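Local coordinates for BtGH115A (Bacteroides thetaiotaomicron, PDB 5BY3), which cleaves alpha-linked 4-O-methyl-glucuronic acid from decorated arabinogalactans, as a glycoside hydrolase of family GH115, at residues A[134-139]-A[436-441]; A[430-435]-A[445-450]. All blocks are in the same frame, centred on the assembly; numbering follows the deposited sequence.

Following the chain from the N terminus, residues 134-139 come first, in the loop between helix 113-126 and strand 145-148. Some 296 residues, including most of a TIM barrel, separate them from 436-441, which closes contact 1. Just before that, the chain has run through strand 429-433, the last of the eight parallel strands, whose residues 430-432 form the first side of contact 2; helix 441-452 then folds back on it, closing a loop of only nine residues. The segments therefore alternate, and the two contacts cross. Contact 2 is local, joining the final strand to its own helix, whereas contact 1 ties the loop between them to the part preceding the barrel.

Contact 1 (A[134-139]-A[436-441]); sequences WWADVT and DIKPAE. With NI (nickel (II) ion), chain C.
I437, K438 and E441 turn their side chains on W135 and A136, while the segment they belong to begins at a metal. There D436 gives OD2 to the nickel ion at 2.4 Å; aspartate supplies an anionic oxygen, a common ligand for a divalent metal. Water 1, also on the nickel, accepts from D436 N and donates to K438 O, so the metal site and the loop backbone brace each other; L404 O adds a further ligand. I437 then supplies a slim apolar end: its CD1 lies over one face of the W135 indole, 4.1 Å from CH2. The indole is thus held between this methyl and, on the opposite face, the rim of the W134 indole at CZ3, while its NE1 donates to R198 O. K438 carries the polar work. Its chain is extended at chi2 but bends at chi3 (65°) and chi4 (56°), which curls NZ back onto W135 O at 2.7 Å. That bond lies in the carbonyl plane, with a C=O...N angle of 151°. A cis peptide bond leads into P439 and helps turn the chain, and A440 N bonds back to I437 O at 2.9 Å. A440 is the N-cap of the helix that E441 begins. E441 OE2 receives K438 NZ at 2.7 Å, nearly along its C-O axis, in a salt bridge, and E557 makes another with the same ammonium. Three acceptors thus grip one buried charge, a task suited to lysine's long, flexible arm. The small methyl of A136 packs beside this pair, its CB 4.3 Å from E441 OE2. The 436-441 loop, held by 134-139 from before the barrel, lies at the C-terminal end of the eighth strand, the end where TIM barrels generally place their active sites.

Contact 2 (A[430-435]-A[445-450]); sequences WILNVG and ELFMDM
F447 stands with its ring between two side chains of the strand, W430 over one face and L432 over the other. Its CG is anti to the backbone N, a setting that carries the phenyl ring from the helix across to the strand. L432 makes a CH-pi contact, its CB 4.0 Å from the centroid of the F447 ring and 17° off the normal; its CD2 sits over the same face above F447 CG, 3.6 Å away, and its CD1 over the CD2-CE2 side. The forked leucine therefore covers the face with three carbons. On the other face W430 comes in obliquely, the planes of its six-membered ring and the phenyl inclined at 56°: CE3 lies over the face near the CE1-CZ rim, and W430 CB touches that rim at F447 CE1, 3.7 Å away. The broad indole extends further along the helix, where its edge meets M450 CB, 3.6 Å from CZ3; its polar NE1 is satisfied by I426 O. M448, a selenomethionine like M450, leaves the helix pointing away from the strand, yet its chain bends back to bring CE within 4.1 Å of L432 CD2. An alanine in place of F447 would probably open a gap between W430 and L432 and leave both without their common partner. The axes of 430-433 and 445-450 run antiparallel at 178°, 9.9 Å apart at closest approach, as expected of the last beta-alpha unit of the barrel. The side-chain contacts are apolar and none is a hydrogen bond; the F447 carbonyl and the I431 amide merely lie at ring edges, so cohesion probably comes from dispersion and the burial of hydrocarbon.

Contact 1 (A[134-139]-A[436-441])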
loop_
_atom_site.group_PDB
_atom_site.type_symbol
_atom_site.label_atom_id
_atom_site.label_comp_id
_atom_site.label_asym_id
_atom_site.label_seq_id
_atom_site.Cartn_x
_atom_site.Cartn_y
_atom_site.Cartn_z
ATOM N N TRP A 134 -13.412 -14.476 1.177
ATOM C CA TRP A 134 -14.125 -14.054 2.355
ATOM C C TRP A 134 -14.112 -12.535 2.518
ATOM O O TRP A 134 -15.159 -11.961 2.865
ATOM C CB TRP A 134 -13.551 -14.727 3.595
ATOM C CG TRP A 134 -14.478 -14.578 4.787
ATOM C CD1 TRP A 134 -15.606 -15.327 5.072
ATOM C CD2 TRP A 134 -14.350 -13.621 5.848
ATOM N NE1 TRP A 134 -16.171 -14.880 6.243
ATOM C CE2 TRP A 134 -15.434 -13.837 6.739
ATOM C CE3 TRP A 134 -13.413 -12.620 6.140
ATOM C CZ2 TRP A 134 -15.615 -13.083 7.895
ATOM C CZ3 TRP A 134 -13.589 -11.857 7.290
ATOM C CH2 TRP A 134 -14.695 -12.092 8.159
ATOM N N TRP A 135 -12.949 -11.909 2.263
ATOM C CA TRP A 135 -12.688 -10.522 2.658
ATOM C C TRP A 135 -13.355 -9.466 1.752
ATOM O O TRP A 135 -13.551 -8.295 2.150
ATOM C CB TRP A 135 -11.180 -10.265 2.815
ATOM C CG TRP A 135 -10.636 -10.659 4.199
ATOM C CD1 TRP A 135 -10.063 -11.879 4.570
ATOM C CD2 TRP A 135 -10.648 -9.853 5.382
ATOM N NE1 TRP A 135 -9.718 -11.844 5.897
ATOM C CE2 TRP A 135 -10.056 -10.618 6.417
ATOM C CE3 TRP A 135 -11.097 -8.545 5.671
ATOM C CZ2 TRP A 135 -9.921 -10.129 7.713
ATOM C CZ3 TRP A 135 -10.949 -8.053 6.952
ATOM C CH2 TRP A 135 -10.380 -8.857 7.973
ATOM N N ALA A 136 -13.710 -9.875 0.542
ATOM C CA ALA A 136 -14.598 -9.053 -0.260
ATOM C C ALA A 136 -15.726 -9.877 -0.874
ATOM O O ALA A 136 -16.317 -9.478 -1.859
ATOM C CB ALA A 136 -13.828 -8.278 -1.315
ATOM N N ASP A 137 -15.995 -11.040 -0.288
ATOM C CA ASP A 137 -17.144 -11.881 -0.673
ATOM C C ASP A 137 -17.078 -12.305 -2.109
ATOM O O ASP A 137 -18.120 -12.408 -2.763
ATOM C CB ASP A 137 -18.486 -11.168 -0.425
ATOM C CG ASP A 137 -18.588 -10.625 0.964
ATOM O OD1 ASP A 137 -18.823 -11.424 1.902
ATOM O OD2 ASP A 137 -18.391 -9.405 1.131
ATOM N N VAL A 138 -15.866 -12.558 -2.603
ATOM C CA VAL A 138 -15.680 -12.981 -3.983
ATOM C C VAL A 138 -15.952 -14.497 -4.071
ATOM O O VAL A 138 -15.030 -15.331 -4.146
ATOM C CB VAL A 138 -14.300 -12.538 -4.471
ATOM C CG1 VAL A 138 -14.037 -12.991 -5.893
ATOM C CG2 VAL A 138 -14.182 -11.010 -4.369
ATOM N N THR A 139 -17.237 -14.854 -4.057
ATOM C CA THR A 139 -17.637 -16.258 -3.987
ATOM C C THR A 139 -16.976 -17.134 -5.062
ATOM O O THR A 139 -17.166 -16.893 -6.243
ATOM C CB THR A 139 -19.159 -16.416 -4.051
ATOM O OG1 THR A 139 -19.796 -15.388 -3.257
ATOM C CG2 THR A 139 -19.574 -17.822 -3.528
ATOM N N ASP A 436 -7.728 0.043 7.506
ATOM C CA ASP A 436 -8.677 -1.017 7.940
ATOM C C ASP A 436 -8.701 -2.221 7.009
ATOM O O ASP A 436 -9.643 -3.022 7.096
ATOM C CB ASP A 436 -10.106 -0.469 7.994
ATOM C CG ASP A 436 -10.217 0.826 8.775
ATOM O OD1 ASP A 436 -10.171 0.760 10.024
ATOM O OD2 ASP A 436 -10.391 1.897 8.153
ATOM N N ILE A 437 -7.696 -2.347 6.128
ATOM C CA ILE A 437 -7.709 -3.306 4.992
ATOM C C ILE A 437 -8.745 -2.890 3.916
ATOM O O ILE A 437 -8.362 -2.434 2.842
ATOM C CB ILE A 437 -7.889 -4.803 5.394
ATOM C CG1 ILE A 437 -6.859 -5.233 6.491
ATOM C CG2 ILE A 437 -7.919 -5.695 4.143
ATOM C CD1 ILE A 437 -7.115 -6.607 7.115
ATOM N N LYS A 438 -10.036 -3.030 4.198
ATOM C CA LYS A 438 -11.074 -2.536 3.264
ATOM C C LYS A 438 -11.068 -0.994 3.372
ATOM O O LYS A 438 -10.993 -0.491 4.477
ATOM C CB LYS A 438 -12.445 -3.182 3.583
ATOM C CG LYS A 438 -12.356 -4.723 3.673
ATOM C CD LYS A 438 -13.646 -5.432 4.100
ATOM C CE LYS A 438 -14.760 -5.265 3.083
ATOM N NZ LYS A 438 -14.374 -5.723 1.712
ATOM N N PRO A 439 -11.093 -0.237 2.271
ATOM C CA PRO A 439 -11.382 -0.725 0.933
ATOM C C PRO A 439 -10.178 -0.540 -0.033
ATOM O O PRO A 439 -10.299 0.142 -1.044
ATOM C CB PRO A 439 -12.524 0.209 0.532
ATOM C CG PRO A 439 -12.072 1.570 1.065
ATOM C CD PRO A 439 -11.355 1.220 2.380
ATOM N N ALA A 440 -9.038 -1.119 0.311
ATOM C CA ALA A 440 -7.768 -1.010 -0.415
ATOM C C ALA A 440 -7.380 -2.355 -0.982
ATOM O O ALA A 440 -6.180 -2.587 -1.285
ATOM C CB ALA A 440 -6.664 -0.568 0.551
ATOM N N GLU A 441 -8.374 -3.251 -1.049
ATOM C CA GLU A 441 -8.201 -4.608 -1.512
ATOM C C GLU A 441 -7.308 -4.705 -2.755
ATOM O O GLU A 441 -6.384 -5.537 -2.846
ATOM C CB GLU A 441 -9.553 -5.215 -1.844
ATOM C CG GLU A 441 -10.517 -5.360 -0.665
ATOM C CD GLU A 441 -11.546 -4.233 -0.560
ATOM O OE1 GLU A 441 -11.388 -3.167 -1.198
ATOM O OE2 GLU A 441 -12.548 -4.438 0.168
HETATM NI NI NI C . -9.797 3.580 6.556
HETATM O O HOH W 1 -8.948 1.476 5.433
HETATM O O HOH W 2 -10.994 4.823 8.345
#

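Contact 2 (A[430-435]-A[445-450])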
loop_
_atom_site.group_PDB
_atom_site.type_symbol
_atom_site.label_atom_id
_atom_site.label_comp_id
_atom_site.label_asym_id
_atom_site.label_seq_id
_atom_site.Cartn_x
_atom_site.Cartn_y
_atom_site.Cartn_z
ATOM N N TRP A 430 9.199 -5.514 2.906
ATOM C CA TRP A 430 8.180 -4.549 2.476
ATOM C C TRP A 430 6.970 -4.631 3.400
ATOM O O TRP A 430 6.449 -5.721 3.705
ATOM C CB TRP A 430 7.727 -4.877 1.074
ATOM C CG TRP A 430 8.661 -4.570 -0.053
ATOM C CD1 TRP A 430 9.985 -4.200 0.008
ATOM C CD2 TRP A 430 8.333 -4.650 -1.436
ATOM N NE1 TRP A 430 10.482 -4.004 -1.259
ATOM C CE2 TRP A 430 9.492 -4.271 -2.166
ATOM C CE3 TRP A 430 7.155 -4.973 -2.135
ATOM C CZ2 TRP A 430 9.516 -4.224 -3.561
ATOM C CZ3 TRP A 430 7.172 -4.923 -3.520
ATOM C CH2 TRP A 430 8.348 -4.556 -4.224
ATOM N N ILE A 431 6.537 -3.469 3.844
ATOM C CA ILE A 431 5.474 -3.363 4.809
ATOM C C ILE A 431 4.567 -2.235 4.392
ATOM O O ILE A 431 5.003 -1.042 4.237
ATOM C CB ILE A 431 5.975 -3.083 6.249
ATOM C CG1 ILE A 431 6.861 -4.211 6.794
ATOM C CG2 ILE A 431 4.773 -2.792 7.163
ATOM C CD1 ILE A 431 6.197 -5.559 7.086
ATOM N N LEU A 432 3.290 -2.615 4.236
ATOM C CA LEU A 432 2.256 -1.703 3.768
ATOM C C LEU A 432 1.332 -1.223 4.891
ATOM O O LEU A 432 0.701 -2.038 5.585
ATOM C CB LEU A 432 1.460 -2.401 2.673
ATOM C CG LEU A 432 0.372 -1.671 1.867
ATOM C CD1 LEU A 432 0.891 -0.429 1.166
ATOM C CD2 LEU A 432 -0.159 -2.672 0.871
ATOM N N ASN A 433 1.228 0.092 5.063
ATOM C CA ASN A 433 0.178 0.637 5.912
ATOM C C ASN A 433 -1.146 0.587 5.182
ATOM O O ASN A 433 -1.298 1.230 4.114
ATOM C CB ASN A 433 0.475 2.075 6.283
ATOM C CG ASN A 433 -0.469 2.597 7.346
ATOM O OD1 ASN A 433 -1.623 2.190 7.417
ATOM N ND2 ASN A 433 0.022 3.471 8.187
ATOM N N VAL A 434 -2.099 -0.176 5.736
ATOM C CA VAL A 434 -3.324 -0.518 4.979
ATOM C C VAL A 434 -4.617 -0.014 5.595
ATOM O O VAL A 434 -5.723 -0.386 5.124
ATOM C CB VAL A 434 -3.497 -2.035 4.751
ATOM C CG1 VAL A 434 -2.357 -2.589 3.931
ATOM C CG2 VAL A 434 -3.717 -2.785 6.071
ATOM N N GLY A 435 -4.485 0.771 6.668
ATOM C CA GLY A 435 -5.646 1.294 7.378
ATOM C C GLY A 435 -6.453 0.127 7.931
ATOM O O GLY A 435 -5.910 -0.706 8.691
ATOM N N GLU A 445 -3.274 -6.120 -2.964
ATOM C CA GLU A 445 -2.913 -7.295 -3.729
ATOM C C GLU A 445 -1.827 -6.956 -4.761
ATOM O O GLU A 445 -0.914 -7.760 -5.012
ATOM C CB GLU A 445 -4.134 -7.911 -4.399
ATOM C CG GLU A 445 -3.843 -9.256 -5.058
ATOM C CD GLU A 445 -5.079 -9.943 -5.587
ATOM O OE1 GLU A 445 -6.187 -9.700 -5.068
ATOM O OE2 GLU A 445 -4.935 -10.754 -6.529
ATOM N N LEU A 446 -1.907 -5.769 -5.345
ATOM C CA LEU A 446 -0.844 -5.308 -6.218
ATOM C C LEU A 446 0.510 -5.313 -5.470
ATOM O O LEU A 446 1.456 -5.948 -5.907
ATOM C CB LEU A 446 -1.163 -3.919 -6.780
ATOM C CG LEU A 446 -0.140 -3.288 -7.755
ATOM C CD1 LEU A 446 0.143 -4.170 -8.997
ATOM C CD2 LEU A 446 -0.625 -1.890 -8.142
ATOM N N PHE A 447 0.577 -4.611 -4.342
ATOM C CA PHE A 447 1.747 -4.590 -3.513
ATOM C C PHE A 447 2.246 -6.017 -3.221
ATOM O O PHE A 447 3.431 -6.280 -3.318
ATOM C CB PHE A 447 1.397 -3.860 -2.212
ATOM C CG PHE A 447 2.586 -3.402 -1.405
ATOM C CD1 PHE A 447 3.135 -4.222 -0.419
ATOM C CD2 PHE A 447 3.134 -2.130 -1.605
ATOM C CE1 PHE A 447 4.227 -3.797 0.334
ATOM C CE2 PHE A 447 4.216 -1.697 -0.843
ATOM C CZ PHE A 447 4.747 -2.537 0.127
HETATM N N MSE A 448 1.334 -6.929 -2.891
HETATM C CA MSE A 448 1.722 -8.274 -2.436
HETATM C C MSE A 448 2.188 -9.113 -3.583
HETATM O O MSE A 448 3.106 -9.923 -3.394
HETATM C CB MSE A 448 0.676 -9.045 -1.612
HETATM C CG MSE A 448 0.364 -8.392 -0.268
HETATM SE SE MSE A 448 1.947 -8.043 0.866
HETATM C CE MSE A 448 1.230 -6.448 1.728
ATOM N N ASP A 449 1.565 -8.926 -4.751
ATOM C CA ASP A 449 2.040 -9.501 -6.025
ATOM C C ASP A 449 3.440 -9.021 -6.379
ATOM O O ASP A 449 4.272 -9.828 -6.804
ATOM C CB ASP A 449 1.099 -9.188 -7.206
ATOM C CG ASP A 449 -0.190 -10.033 -7.195
ATOM O OD1 ASP A 449 -0.248 -11.036 -6.460
ATOM O OD2 ASP A 449 -1.156 -9.684 -7.913
HETATM N N MSE A 450 3.687 -7.712 -6.203
HETATM C CA MSE A 450 4.991 -7.121 -6.494
HETATM C C MSE A 450 6.032 -7.825 -5.674
HETATM O O MSE A 450 7.008 -8.323 -6.219
HETATM C CB MSE A 450 4.974 -5.619 -6.312
HETATM C CG MSE A 450 4.460 -5.065 -7.629
HETATM SE SE MSE A 450 4.169 -3.133 -7.475
HETATM C CE MSE A 450 6.021 -2.787 -8.080
#